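Local structure of fucoxanthin chlorophyll a/c-binding protein Lhcq11 (6L4U) at residues F163-E166 / L167-R171; R96-E99 / V100-R104; G181-P184 / G185-M188. The protein binds chlorophyll a, chlorophyll c and carotenoids including fucoxanthin, and probably harvests light and passes the excitation on to a photosystem. All blocks are in the same frame, centred on the assembly; numbering follows the deposited sequence.

Interaction 1. Residues F163-E166 / L167-R171; sequences FHDE and LFHTR. With KC1 (Chlorophyll c1), chain B.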
loop_
_atom_site.group_PDB
_atom_site.type_symbol
_atom_site.label_atom_id
_atom_site.label_comp_id
_atom_site.label_asym_id
_atom_site.label_seq_id
_atom_site.Cartn_x
_atom_site.Cartn_y
_atom_site.Cartn_z
ATOM N N PHE Y 163 8.447 -37.881 -51.983
ATOM C CA PHE Y 163 9.334 -37.885 -50.826
ATOM C C PHE Y 163 10.581 -38.705 -51.118
ATOM O O PHE Y 163 11.708 -38.206 -51.024
ATOM C CB PHE Y 163 8.599 -38.440 -49.605
ATOM C CG PHE Y 163 9.358 -38.310 -48.328
ATOM C CD1 PHE Y 163 9.301 -37.140 -47.593
ATOM C CD2 PHE Y 163 10.119 -39.364 -47.852
ATOM C CE1 PHE Y 163 9.999 -37.022 -46.413
ATOM C CE2 PHE Y 163 10.819 -39.248 -46.682
ATOM C CZ PHE Y 163 10.759 -38.083 -45.959
ATOM N N HIS Y 164 10.392 -39.974 -51.484
ATOM C CA HIS Y 164 11.511 -40.851 -51.787
ATOM C C HIS Y 164 12.160 -40.538 -53.128
ATOM O O HIS Y 164 13.249 -41.054 -53.393
ATOM C CB HIS Y 164 11.053 -42.311 -51.743
ATOM C CG HIS Y 164 10.810 -42.823 -50.355
ATOM N ND1 HIS Y 164 9.586 -42.722 -49.730
ATOM C CD2 HIS Y 164 11.632 -43.443 -49.475
ATOM C CE1 HIS Y 164 9.666 -43.253 -48.522
ATOM N NE2 HIS Y 164 10.895 -43.703 -48.344
ATOM N N ASP Y 165 11.524 -39.721 -53.974
ATOM C CA ASP Y 165 12.207 -39.177 -55.145
ATOM C C ASP Y 165 13.405 -38.344 -54.724
ATOM O O ASP Y 165 14.553 -38.684 -55.031
ATOM C CB ASP Y 165 11.244 -38.324 -55.971
ATOM C CG ASP Y 165 11.599 -38.284 -57.441
ATOM O OD1 ASP Y 165 12.770 -38.539 -57.790
ATOM O OD2 ASP Y 165 10.701 -37.973 -58.249
ATOM N N GLU Y 166 13.152 -37.264 -53.979
ATOM C CA GLU Y 166 14.210 -36.395 -53.484
ATOM C C GLU Y 166 15.114 -37.088 -52.476
ATOM O O GLU Y 166 16.276 -36.690 -52.333
ATOM C CB GLU Y 166 13.596 -35.151 -52.850
ATOM C CG GLU Y 166 12.846 -34.258 -53.815
ATOM C CD GLU Y 166 12.856 -32.807 -53.383
ATOM O OE1 GLU Y 166 13.173 -32.534 -52.206
ATOM O OE2 GLU Y 166 12.549 -31.939 -54.223
ATOM N N LEU Y 167 14.613 -38.108 -51.779
ATOM C CA LEU Y 167 15.442 -38.855 -50.839
ATOM C C LEU Y 167 16.467 -39.715 -51.570
ATOM O O LEU Y 167 17.659 -39.676 -51.248
ATOM C CB LEU Y 167 14.562 -39.713 -49.928
ATOM C CG LEU Y 167 15.204 -40.280 -48.660
ATOM C CD1 LEU Y 167 14.237 -40.199 -47.498
ATOM C CD2 LEU Y 167 15.649 -41.718 -48.861
ATOM N N PHE Y 168 16.022 -40.501 -52.555
ATOM C CA PHE Y 168 16.959 -41.312 -53.325
ATOM C C PHE Y 168 17.783 -40.462 -54.280
ATOM O O PHE Y 168 18.830 -40.920 -54.750
ATOM C CB PHE Y 168 16.229 -42.399 -54.118
ATOM C CG PHE Y 168 15.435 -43.355 -53.273
ATOM C CD1 PHE Y 168 15.819 -43.656 -51.980
ATOM C CD2 PHE Y 168 14.302 -43.967 -53.786
ATOM C CE1 PHE Y 168 15.081 -44.531 -51.218
ATOM C CE2 PHE Y 168 13.561 -44.843 -53.014
ATOM C CZ PHE Y 168 13.958 -45.126 -51.732
ATOM N N HIS Y 169 17.322 -39.246 -54.582
ATOM C CA HIS Y 169 18.161 -38.273 -55.273
ATOM C C HIS Y 169 19.369 -37.891 -54.430
ATOM O O HIS Y 169 20.438 -37.594 -54.966
ATOM C CB HIS Y 169 17.345 -37.027 -55.614
ATOM C CG HIS Y 169 16.793 -37.020 -57.004
ATOM N ND1 HIS Y 169 17.595 -36.951 -58.120
ATOM C CD2 HIS Y 169 15.519 -37.066 -57.459
ATOM C CE1 HIS Y 169 16.840 -36.956 -59.204
ATOM N NE2 HIS Y 169 15.576 -37.029 -58.830
ATOM N N THR Y 170 19.217 -37.895 -53.106
ATOM C CA THR Y 170 20.264 -37.367 -52.240
ATOM C C THR Y 170 21.250 -38.443 -51.803
ATOM O O THR Y 170 22.465 -38.247 -51.898
ATOM C CB THR Y 170 19.633 -36.706 -51.020
ATOM O OG1 THR Y 170 18.520 -35.912 -51.445
ATOM C CG2 THR Y 170 20.642 -35.817 -50.320
ATOM N N ARG Y 171 20.751 -39.580 -51.320
ATOM C CA ARG Y 171 21.615 -40.572 -50.693
ATOM C C ARG Y 171 22.088 -41.655 -51.651
ATOM O O ARG Y 171 23.192 -42.182 -51.476
ATOM C CB ARG Y 171 20.889 -41.229 -49.517
ATOM C CG ARG Y 171 20.607 -40.288 -48.366
ATOM C CD ARG Y 171 20.102 -41.026 -47.140
ATOM N NE ARG Y 171 19.941 -40.109 -46.020
ATOM C CZ ARG Y 171 18.788 -39.543 -45.685
ATOM N NH1 ARG Y 171 18.732 -38.708 -44.661
ATOM N NH2 ARG Y 171 17.690 -39.814 -46.372
HETATM N NB KC1 B . 13.170 -29.267 -51.541
HETATM N ND KC1 B . 13.675 -33.006 -50.049
HETATM C C1A KC1 B . 16.511 -31.543 -50.396
HETATM C C1B KC1 B . 14.081 -28.468 -52.090
HETATM C C1C KC1 B . 10.542 -30.718 -50.892
HETATM C C1D KC1 B . 12.855 -34.107 -49.633
HETATM C C2A KC1 B . 17.893 -30.907 -50.474
HETATM C C2B KC1 B . 13.539 -27.305 -52.841
HETATM C C2C KC1 B . 9.215 -31.096 -50.336
HETATM C C2D KC1 B . 13.571 -35.255 -49.035
HETATM C C3A KC1 B . 17.583 -29.579 -51.141
HETATM C C3B KC1 B . 12.085 -27.534 -52.714
HETATM C C3C KC1 B . 9.442 -32.469 -49.855
HETATM C C3D KC1 B . 14.967 -34.743 -49.106
HETATM C C4A KC1 B . 16.107 -29.720 -51.299
HETATM C C4B KC1 B . 11.983 -28.762 -51.880
HETATM C C4C KC1 B . 10.864 -32.703 -50.202
HETATM C C4D KC1 B . 14.926 -33.487 -49.693
HETATM C CAA KC1 B . 18.964 -31.565 -51.336
HETATM C CAB KC1 B . 10.976 -26.717 -53.252
HETATM C CAC KC1 B . 8.473 -33.411 -49.184
HETATM C CAD KC1 B . 16.389 -35.051 -48.817
HETATM C CBA KC1 B . 20.138 -32.111 -50.529
HETATM C CBB KC1 B . 10.194 -26.040 -52.434
HETATM C CBC KC1 B . 8.523 -33.078 -47.708
HETATM C CBD KC1 B . 17.216 -33.901 -49.215
HETATM C CED KC1 B . 19.611 -33.321 -46.248
HETATM C CGA KC1 B . 21.030 -31.032 -49.964
HETATM C CGD KC1 B . 17.797 -33.346 -47.949
HETATM C CHA KC1 B . 16.275 -32.906 -49.794
HETATM C CHB KC1 B . 15.511 -28.677 -51.870
HETATM C CHC KC1 B . 10.706 -29.377 -51.485
HETATM C CHD KC1 B . 11.412 -34.025 -49.837
HETATM C CMA KC1 B . 17.865 -28.417 -50.192
HETATM C CMB KC1 B . 14.260 -26.207 -53.566
HETATM C CMC KC1 B . 7.943 -30.294 -50.262
HETATM C CMD KC1 B . 13.184 -36.591 -48.466
HETATM N NA KC1 B . 15.536 -30.837 -50.846
HETATM N NC KC1 B . 11.506 -31.657 -50.789
HETATM O O1A KC1 B . 21.828 -31.304 -49.084
HETATM O O1D KC1 B . 17.188 -32.513 -47.301
HETATM O O2A KC1 B . 20.966 -29.665 -50.453
HETATM O O2D KC1 B . 19.100 -33.792 -47.490
HETATM O OBD KC1 B . 16.842 -36.121 -48.275
HETATM MG MG KC1 B . 13.481 -31.072 -50.641
#
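Thr170 OG1 donates to Glu166 O across 2.5 Å, approaching almost in line with the C=O bond (166°), and so ties its hydroxyl back to the preceding helical turn. The same hydroxyl is also hydrogen-bonded to His177. Just upstream the main chain keeps ordinary helical bonds, such as Phe168 N to His164 O at 2.9 Å. Glu166 turns its own side chain outward: the chain runs extended beyond CG and brings OE1 to the magnesium of a chlorophyll c1 at 2.2 Å. An acidic side chain thus serves as the axial ligand, while Thr170 one turn on lies beside the same macrocycle.

Asp165 and His169 run alongside each other in the same direction, carboxylate and imidazole planes only 17° apart, with Asp165 OD1 3.1 Å from His169 CD2. The imidazole's ND1 is hydrogen-bonded to Lys186. One residue back along each turn, His164 CB sits over the Phe168 ring, a CH-pi contact with CB 4.2 Å from the centroid, and the two rings meet obliquely. His164 NE2 ligates the magnesium of a second chlorophyll c1, and its ND1 is held by Leu160 O. Phe163 offers one ring face to the CMD methyl of the first pigment, and its CE2 touches Leu167 CD1 at 3.6 Å.

Helix 148-171 therefore carries pigments on different sides of one short segment, while His169 meets the ring of His97 on helix 89-115.

Interaction 2. Residues R96-E99 / V100-R104; sequences RHSE and VKHGR. With CLA (chlorophyll a), chain C.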
loop_
_atom_site.group_PDB
_atom_site.type_symbol
_atom_site.label_atom_id
_atom_site.label_comp_id
_atom_site.label_asym_id
_atom_site.label_seq_id
_atom_site.Cartn_x
_atom_site.Cartn_y
_atom_site.Cartn_z
ATOM N N ARG Y 96 14.857 -26.967 -64.986
ATOM C CA ARG Y 96 14.853 -28.130 -65.865
ATOM C C ARG Y 96 14.144 -29.310 -65.216
ATOM O O ARG Y 96 13.416 -30.048 -65.892
ATOM C CB ARG Y 96 16.284 -28.502 -66.253
ATOM C CG ARG Y 96 16.405 -29.699 -67.188
ATOM C CD ARG Y 96 15.518 -29.565 -68.420
ATOM N NE ARG Y 96 16.102 -28.693 -69.430
ATOM C CZ ARG Y 96 15.391 -27.949 -70.268
ATOM N NH1 ARG Y 96 14.066 -27.972 -70.217
ATOM N NH2 ARG Y 96 16.004 -27.183 -71.157
ATOM N N HIS Y 97 14.349 -29.508 -63.909
ATOM C CA HIS Y 97 13.688 -30.606 -63.214
ATOM C C HIS Y 97 12.185 -30.401 -63.144
ATOM O O HIS Y 97 11.423 -31.369 -63.234
ATOM C CB HIS Y 97 14.255 -30.769 -61.805
ATOM C CG HIS Y 97 13.848 -32.044 -61.134
ATOM N ND1 HIS Y 97 14.701 -33.119 -61.003
ATOM C CD2 HIS Y 97 12.679 -32.423 -60.566
ATOM C CE1 HIS Y 97 14.075 -34.103 -60.384
ATOM N NE2 HIS Y 97 12.847 -33.705 -60.105
ATOM N N SER Y 98 11.739 -29.159 -62.993
ATOM C CA SER Y 98 10.310 -28.922 -62.908
ATOM C C SER Y 98 9.633 -28.911 -64.269
ATOM O O SER Y 98 8.411 -29.056 -64.324
ATOM C CB SER Y 98 10.024 -27.609 -62.188
ATOM O OG SER Y 98 8.628 -27.436 -62.056
ATOM N N GLU Y 99 10.384 -28.733 -65.363
ATOM C CA GLU Y 99 9.767 -28.866 -66.680
ATOM C C GLU Y 99 9.425 -30.319 -66.975
ATOM O O GLU Y 99 8.319 -30.618 -67.439
ATOM C CB GLU Y 99 10.671 -28.300 -67.783
ATOM C CG GLU Y 99 10.055 -28.477 -69.178
ATOM C CD GLU Y 99 10.572 -27.526 -70.248
ATOM O OE1 GLU Y 99 11.528 -26.768 -70.017
ATOM O OE2 GLU Y 99 9.998 -27.531 -71.350
ATOM N N VAL Y 100 10.352 -31.238 -66.693
ATOM C CA VAL Y 100 10.090 -32.642 -66.990
ATOM C C VAL Y 100 9.103 -33.237 -65.993
ATOM O O VAL Y 100 8.373 -34.172 -66.328
ATOM C CB VAL Y 100 11.405 -33.448 -67.054
ATOM C CG1 VAL Y 100 12.320 -32.870 -68.115
ATOM C CG2 VAL Y 100 12.115 -33.480 -65.715
ATOM N N LYS Y 101 9.029 -32.700 -64.773
ATOM C CA LYS Y 101 8.021 -33.198 -63.844
ATOM C C LYS Y 101 6.643 -32.660 -64.197
ATOM O O LYS Y 101 5.635 -33.344 -63.991
ATOM C CB LYS Y 101 8.386 -32.837 -62.407
ATOM C CG LYS Y 101 7.624 -33.652 -61.380
ATOM C CD LYS Y 101 7.854 -33.145 -59.979
ATOM C CE LYS Y 101 8.580 -34.177 -59.143
ATOM N NZ LYS Y 101 8.445 -33.893 -57.692
ATOM N N HIS Y 102 6.582 -31.438 -64.727
ATOM C CA HIS Y 102 5.329 -30.933 -65.272
ATOM C C HIS Y 102 4.933 -31.690 -66.530
ATOM O O HIS Y 102 3.740 -31.903 -66.774
ATOM C CB HIS Y 102 5.448 -29.447 -65.591
ATOM C CG HIS Y 102 5.134 -28.544 -64.441
ATOM N ND1 HIS Y 102 6.086 -28.138 -63.533
ATOM C CD2 HIS Y 102 3.979 -27.946 -64.069
ATOM C CE1 HIS Y 102 5.529 -27.337 -62.645
ATOM N NE2 HIS Y 102 4.249 -27.208 -62.944
ATOM N N GLY Y 103 5.915 -32.100 -67.334
ATOM C CA GLY Y 103 5.604 -32.754 -68.593
ATOM C C GLY Y 103 5.135 -34.183 -68.413
ATOM O O GLY Y 103 4.116 -34.587 -68.977
ATOM N N ARG Y 104 5.862 -34.960 -67.605
ATOM C CA ARG Y 104 5.553 -36.376 -67.437
ATOM C C ARG Y 104 4.262 -36.604 -66.664
ATOM O O ARG Y 104 3.666 -37.678 -66.782
ATOM C CB ARG Y 104 6.725 -37.079 -66.750
ATOM C CG ARG Y 104 7.986 -37.097 -67.600
ATOM C CD ARG Y 104 9.139 -37.801 -66.916
ATOM N NE ARG Y 104 9.719 -37.063 -65.805
ATOM C CZ ARG Y 104 10.909 -37.338 -65.282
ATOM N NH1 ARG Y 104 11.637 -38.328 -65.776
ATOM N NH2 ARG Y 104 11.376 -36.623 -64.268
HETATM MG MG CLA C . 10.316 -24.854 -71.080
HETATM C CHA CLA C . 13.277 -23.701 -72.427
HETATM C CHB CLA C . 11.650 -24.449 -67.984
HETATM C CHC CLA C . 7.243 -25.489 -69.845
HETATM C CHD CLA C . 8.837 -24.613 -74.481
HETATM N NA CLA C . 12.114 -24.153 -70.322
HETATM C C1A CLA C . 13.202 -23.831 -70.925
HETATM C C2A CLA C . 14.399 -23.533 -70.047
HETATM C C3A CLA C . 13.847 -23.857 -68.676
HETATM C C4A CLA C . 12.435 -24.172 -69.025
HETATM C CMA CLA C . 14.518 -25.127 -68.176
HETATM C CAA CLA C . 14.728 -22.019 -70.093
HETATM C CBA CLA C . 14.921 -21.218 -68.801
HETATM C CGA CLA C . 13.682 -20.413 -68.487
HETATM O O1A CLA C . 13.415 -19.395 -69.099
HETATM O O2A CLA C . 12.790 -20.883 -67.444
HETATM N NB CLA C . 9.564 -24.942 -69.185
HETATM C C1B CLA C . 10.230 -24.818 -68.039
HETATM C C2B CLA C . 9.419 -25.070 -66.817
HETATM C C3B CLA C . 8.095 -25.379 -67.390
HETATM C C4B CLA C . 8.309 -25.260 -68.858
HETATM C CMB CLA C . 9.805 -25.023 -65.369
HETATM C CAB CLA C . 6.847 -25.717 -66.662
HETATM C CBB CLA C . 5.771 -24.960 -66.759
HETATM N NC CLA C . 8.465 -25.006 -71.984
HETATM C C1C CLA C . 7.341 -25.279 -71.299
HETATM C C2C CLA C . 6.108 -25.368 -72.129
HETATM C C3C CLA C . 6.597 -25.108 -73.487
HETATM C C4C CLA C . 8.049 -24.905 -73.274
HETATM C CMC CLA C . 4.690 -25.647 -71.726
HETATM C CAC CLA C . 5.807 -25.066 -74.773
HETATM C CBC CLA C . 5.376 -23.630 -74.965
HETATM N ND CLA C . 10.794 -24.268 -72.972
HETATM C C1D CLA C . 10.245 -24.297 -74.298
HETATM C C2D CLA C . 11.183 -24.002 -75.403
HETATM C C3D CLA C . 12.416 -23.774 -74.613
HETATM C C4D CLA C . 12.101 -23.936 -73.274
HETATM C CMD CLA C . 11.116 -23.913 -76.899
HETATM C CAD CLA C . 13.845 -23.418 -74.703
HETATM O OBD CLA C . 14.492 -23.205 -75.790
HETATM C CBD CLA C . 14.416 -23.419 -73.346
HETATM C CGD CLA C . 15.287 -24.632 -73.302
HETATM O O1D CLA C . 14.878 -25.675 -72.822
HETATM O O2D CLA C . 16.623 -24.600 -73.861
HETATM C CED CLA C . 17.236 -25.822 -74.255
HETATM C C1 CLA C . 11.395 -20.798 -67.692
HETATM C C2 CLA C . 10.580 -20.423 -66.477
HETATM C C3 CLA C . 9.313 -20.860 -66.356
HETATM C C4 CLA C . 8.691 -21.714 -67.423
HETATM C C5 CLA C . 8.482 -20.485 -65.155
HETATM C C6 CLA C . 7.510 -19.346 -65.455
HETATM C C7 CLA C . 6.095 -19.872 -65.679
HETATM C C8 CLA C . 5.094 -18.754 -65.881
HETATM C C9 CLA C . 4.196 -18.624 -64.657
HETATM C C10 CLA C . 4.289 -19.027 -67.144
HETATM C C11 CLA C . 3.229 -17.960 -67.370
HETATM C C12 CLA C . 2.003 -18.564 -68.038
HETATM C C13 CLA C . 2.305 -18.933 -69.483
HETATM C C14 CLA C . 2.401 -17.691 -70.361
HETATM C C15 CLA C . 1.227 -19.883 -69.980
HETATM C C16 CLA C . -0.142 -19.219 -70.074
HETATM C C17 CLA C . -1.098 -20.052 -70.920
HETATM C C18 CLA C . -1.283 -21.444 -70.330
HETATM C C19 CLA C . -1.060 -22.517 -71.389
HETATM C C20 CLA C . -2.655 -21.584 -69.683
#
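His102 of the Glu-x-x-His-x-Arg chlorophyll-binding motif of light-harvesting proteins (Glu99, His102, Arg104) is locked to Ser98, just ahead of the motif on helix 89-115. The imidazole lies edge-on to Ser98 O, which is 2.6 Å from His102 ND1 and almost in the ring plane. The His102 backbone N reaches that oxygen from the opposite face of the carbonyl plane, so two donors grip it. ND1 also donates weakly to Ser98 OG, which is hydrogen-bonded to a chlorophyll c1 as well. Fixed in rotation, the ring presents NE2 to the magnesium of a chlorophyll a. Losing the imidazole to an alanine here is likely to leave that magnesium without its protein ligand and Ser98 O with one donor fewer.

Glu99 faces a second chlorophyll a. With CG anti to the backbone N (chi1 178°) and the chain extended, its carboxylate reaches the macrocycle, OE1 binding the magnesium at 2.5 Å. OE2 is paired with Arg219 of helix 208-230, the interhelical ion pair characteristic of this family. This second pigment's vinyl carbon CAB rests over one face of the His102 ring.

Arg96, bent at chi2 and chi3, folds back to the same pigment. Its NH1 pairs with Glu99 OE1 at 2.8 Å, the chlorophyll methyl CMA lies over one face of the guanidinium, and NH2 donates to the ester carbonyl oxygen O1D across 2.5 Å at 170°.

Interaction 3. Residues G181-P184 / G185-M188; sequences GGTP and GKNM. With KC1 (Chlorophyll c1), chain D.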
loop_
_atom_site.group_PDB
_atom_site.type_symbol
_atom_site.label_atom_id
_atom_site.label_comp_id
_atom_site.label_asym_id
_atom_site.label_seq_id
_atom_site.Cartn_x
_atom_site.Cartn_y
_atom_site.Cartn_z
ATOM N N GLY Y 181 24.445 -31.911 -57.340
ATOM C CA GLY Y 181 25.328 -32.514 -58.319
ATOM C C GLY Y 181 24.673 -33.470 -59.295
ATOM O O GLY Y 181 25.356 -34.052 -60.142
ATOM N N GLY Y 182 23.353 -33.640 -59.199
ATOM C CA GLY Y 182 22.663 -34.698 -59.902
ATOM C C GLY Y 182 21.957 -34.243 -61.173
ATOM O O GLY Y 182 21.777 -33.060 -61.447
ATOM N N THR Y 183 21.561 -35.243 -61.968
ATOM C CA THR Y 183 20.769 -35.070 -63.178
ATOM C C THR Y 183 19.351 -34.627 -62.818
ATOM O O THR Y 183 18.695 -35.260 -61.987
ATOM C CB THR Y 183 20.721 -36.379 -63.971
ATOM O OG1 THR Y 183 22.035 -36.705 -64.438
ATOM C CG2 THR Y 183 19.777 -36.270 -65.166
ATOM N N PRO Y 184 18.855 -33.542 -63.422
ATOM C CA PRO Y 184 17.505 -33.063 -63.090
ATOM C C PRO Y 184 16.373 -33.880 -63.694
ATOM O O PRO Y 184 15.210 -33.604 -63.389
ATOM C CB PRO Y 184 17.500 -31.632 -63.643
ATOM C CG PRO Y 184 18.491 -31.657 -64.741
ATOM C CD PRO Y 184 19.558 -32.627 -64.337
ATOM N N GLY Y 185 16.644 -34.870 -64.530
ATOM C CA GLY Y 185 15.550 -35.633 -65.091
ATOM C C GLY Y 185 15.478 -37.067 -64.611
ATOM O O GLY Y 185 14.517 -37.774 -64.925
ATOM N N LYS Y 186 16.463 -37.494 -63.815
ATOM C CA LYS Y 186 16.708 -38.925 -63.657
ATOM C C LYS Y 186 15.694 -39.594 -62.731
ATOM O O LYS Y 186 15.510 -40.811 -62.822
ATOM C CB LYS Y 186 18.135 -39.174 -63.174
ATOM C CG LYS Y 186 18.423 -38.614 -61.817
ATOM C CD LYS Y 186 19.824 -38.915 -61.375
ATOM C CE LYS Y 186 20.037 -38.377 -59.986
ATOM N NZ LYS Y 186 20.040 -36.893 -59.935
ATOM N N ASN Y 187 15.071 -38.830 -61.819
ATOM C CA ASN Y 187 13.822 -39.183 -61.112
ATOM C C ASN Y 187 13.944 -40.520 -60.363
ATOM O O ASN Y 187 13.320 -41.521 -60.718
ATOM C CB ASN Y 187 12.651 -39.185 -62.112
ATOM C CG ASN Y 187 11.260 -39.221 -61.452
ATOM O OD1 ASN Y 187 11.028 -39.847 -60.418
ATOM N ND2 ASN Y 187 10.318 -38.531 -62.082
ATOM N N MET Y 188 14.789 -40.532 -59.337
ATOM C CA MET Y 188 15.224 -41.793 -58.739
ATOM C C MET Y 188 14.178 -42.328 -57.764
ATOM O O MET Y 188 14.162 -41.982 -56.585
ATOM C CB MET Y 188 16.569 -41.620 -58.048
ATOM C CG MET Y 188 17.759 -41.803 -58.970
ATOM S SD MET Y 188 19.256 -42.263 -58.082
ATOM C CE MET Y 188 18.589 -43.456 -56.921
HETATM N NB KC1 D . 9.882 -40.948 -71.306
HETATM N ND KC1 D . 10.518 -41.435 -67.337
HETATM C C1A KC1 D . 13.269 -41.778 -68.948
HETATM C C1B KC1 D . 10.780 -40.836 -72.276
HETATM C C1C KC1 D . 7.341 -40.685 -69.599
HETATM C C1D KC1 D . 9.742 -41.452 -66.128
HETATM C C2A KC1 D . 14.623 -41.959 -69.616
HETATM C C2B KC1 D . 10.249 -40.384 -73.582
HETATM C C2C KC1 D . 6.007 -40.503 -68.981
HETATM C C2D KC1 D . 10.479 -41.776 -64.888
HETATM C C3A KC1 D . 14.278 -41.694 -71.064
HETATM C C3B KC1 D . 8.808 -40.209 -73.284
HETATM C C3C KC1 D . 6.260 -40.674 -67.544
HETATM C C3D KC1 D . 11.835 -41.968 -65.463
HETATM C C4A KC1 D . 12.818 -41.417 -70.938
HETATM C C4B KC1 D . 8.708 -40.597 -71.842
HETATM C C4C KC1 D . 7.721 -40.935 -67.513
HETATM C C4D KC1 D . 11.762 -41.757 -66.829
HETATM C CAA KC1 D . 15.204 -43.374 -69.645
HETATM C CAB KC1 D . 7.742 -39.758 -74.221
HETATM C CAC KC1 D . 5.277 -40.592 -66.401
HETATM C CAD KC1 D . 13.233 -42.308 -65.136
HETATM C CBA KC1 D . 16.471 -43.574 -68.812
HETATM C CBB KC1 D . 6.548 -40.318 -74.329
HETATM C CBC KC1 D . 4.801 -41.994 -66.099
HETATM C CBD KC1 D . 14.037 -42.285 -66.376
HETATM C CED KC1 D . 16.074 -39.255 -67.419
HETATM C CGA KC1 D . 17.514 -42.506 -69.041
HETATM C CGD KC1 D . 15.102 -41.239 -66.259
HETATM C CHA KC1 D . 13.081 -41.936 -67.464
HETATM C CHB KC1 D . 12.200 -41.143 -72.083
HETATM C CHC KC1 D . 7.457 -40.581 -71.065
HETATM C CHD KC1 D . 8.315 -41.155 -66.181
HETATM C CMA KC1 D . 15.005 -40.452 -71.529
HETATM C CMB KC1 D . 11.002 -40.159 -74.860
HETATM C CMC KC1 D . 4.701 -40.217 -69.650
HETATM C CMD KC1 D . 10.145 -41.921 -63.429
HETATM N NA KC1 D . 12.284 -41.473 -69.717
HETATM N NC KC1 D . 8.333 -40.931 -68.727
HETATM O O1A KC1 D . 17.861 -42.178 -70.161
HETATM O O1D KC1 D . 16.133 -41.483 -65.658
HETATM O O2A KC1 D . 18.138 -41.855 -67.902
HETATM O O2D KC1 D . 14.936 -39.946 -66.902
HETATM O OBD KC1 D . 13.656 -42.570 -63.958
HETATM MG MG KC1 D . 10.241 -41.398 -69.349
#
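Lys186 lays its aliphatic chain alongside Thr183, CD coming within 3.7 Å of Thr183 CB, and hooks its ammonium back onto the backbone. With chi1 at 64°, CG leaves CB flanked by both the backbone N and the carbonyl carbon, which starts the chain back toward Thr183. The middle of the chain is extended, and a bend at chi4 (-69°) brings NZ to Thr183 O at 2.9 Å. The ammonium arrives well to one side of the carbonyl, with a C=O...N angle of 121°. Because Gly182 has no side chain, NZ can also settle 3.4 Å from its CA. The result is a compact loop in which a side-chain-to-backbone hydrogen bond spans the turn through Pro184 and Gly185.

Thr183 CG2 packs on the backbone at Gly185 N, 3.5 Å away. Beyond this brace the chain passes a chlorophyll c1, whose CMD methyl lies 3.9 Å from Asn187 CB.

The loop joins helix 148-171 to helix 208-230, yet it also touches two helices. Lys186 NZ faces helix 148-171 at His169. On the side of helix 89-115, Pro184 packs on Arg96 and His97, and Gly185 O accepts a hydrogen bond from Arg104.

Along the chain the order is interaction 2, interaction 1, interaction 3: helix 89-115, helix 148-171, then the loop leading toward helix 208-230. The centres of interactions 1 and 2 are about 16 Å apart, and that of interaction 3 lies about 10 Å from the first and 11 Å from the second. The loop 181-188 thus meets both helices, which also touch each other directly. Interaction 2 sits near the middle of the chain, about 2 Å from its centre, whereas interaction 1 lies about 17 Å out. Together they are consistent with the way a small antenna protein uses helical turns and a connecting loop to hold several pigments in place.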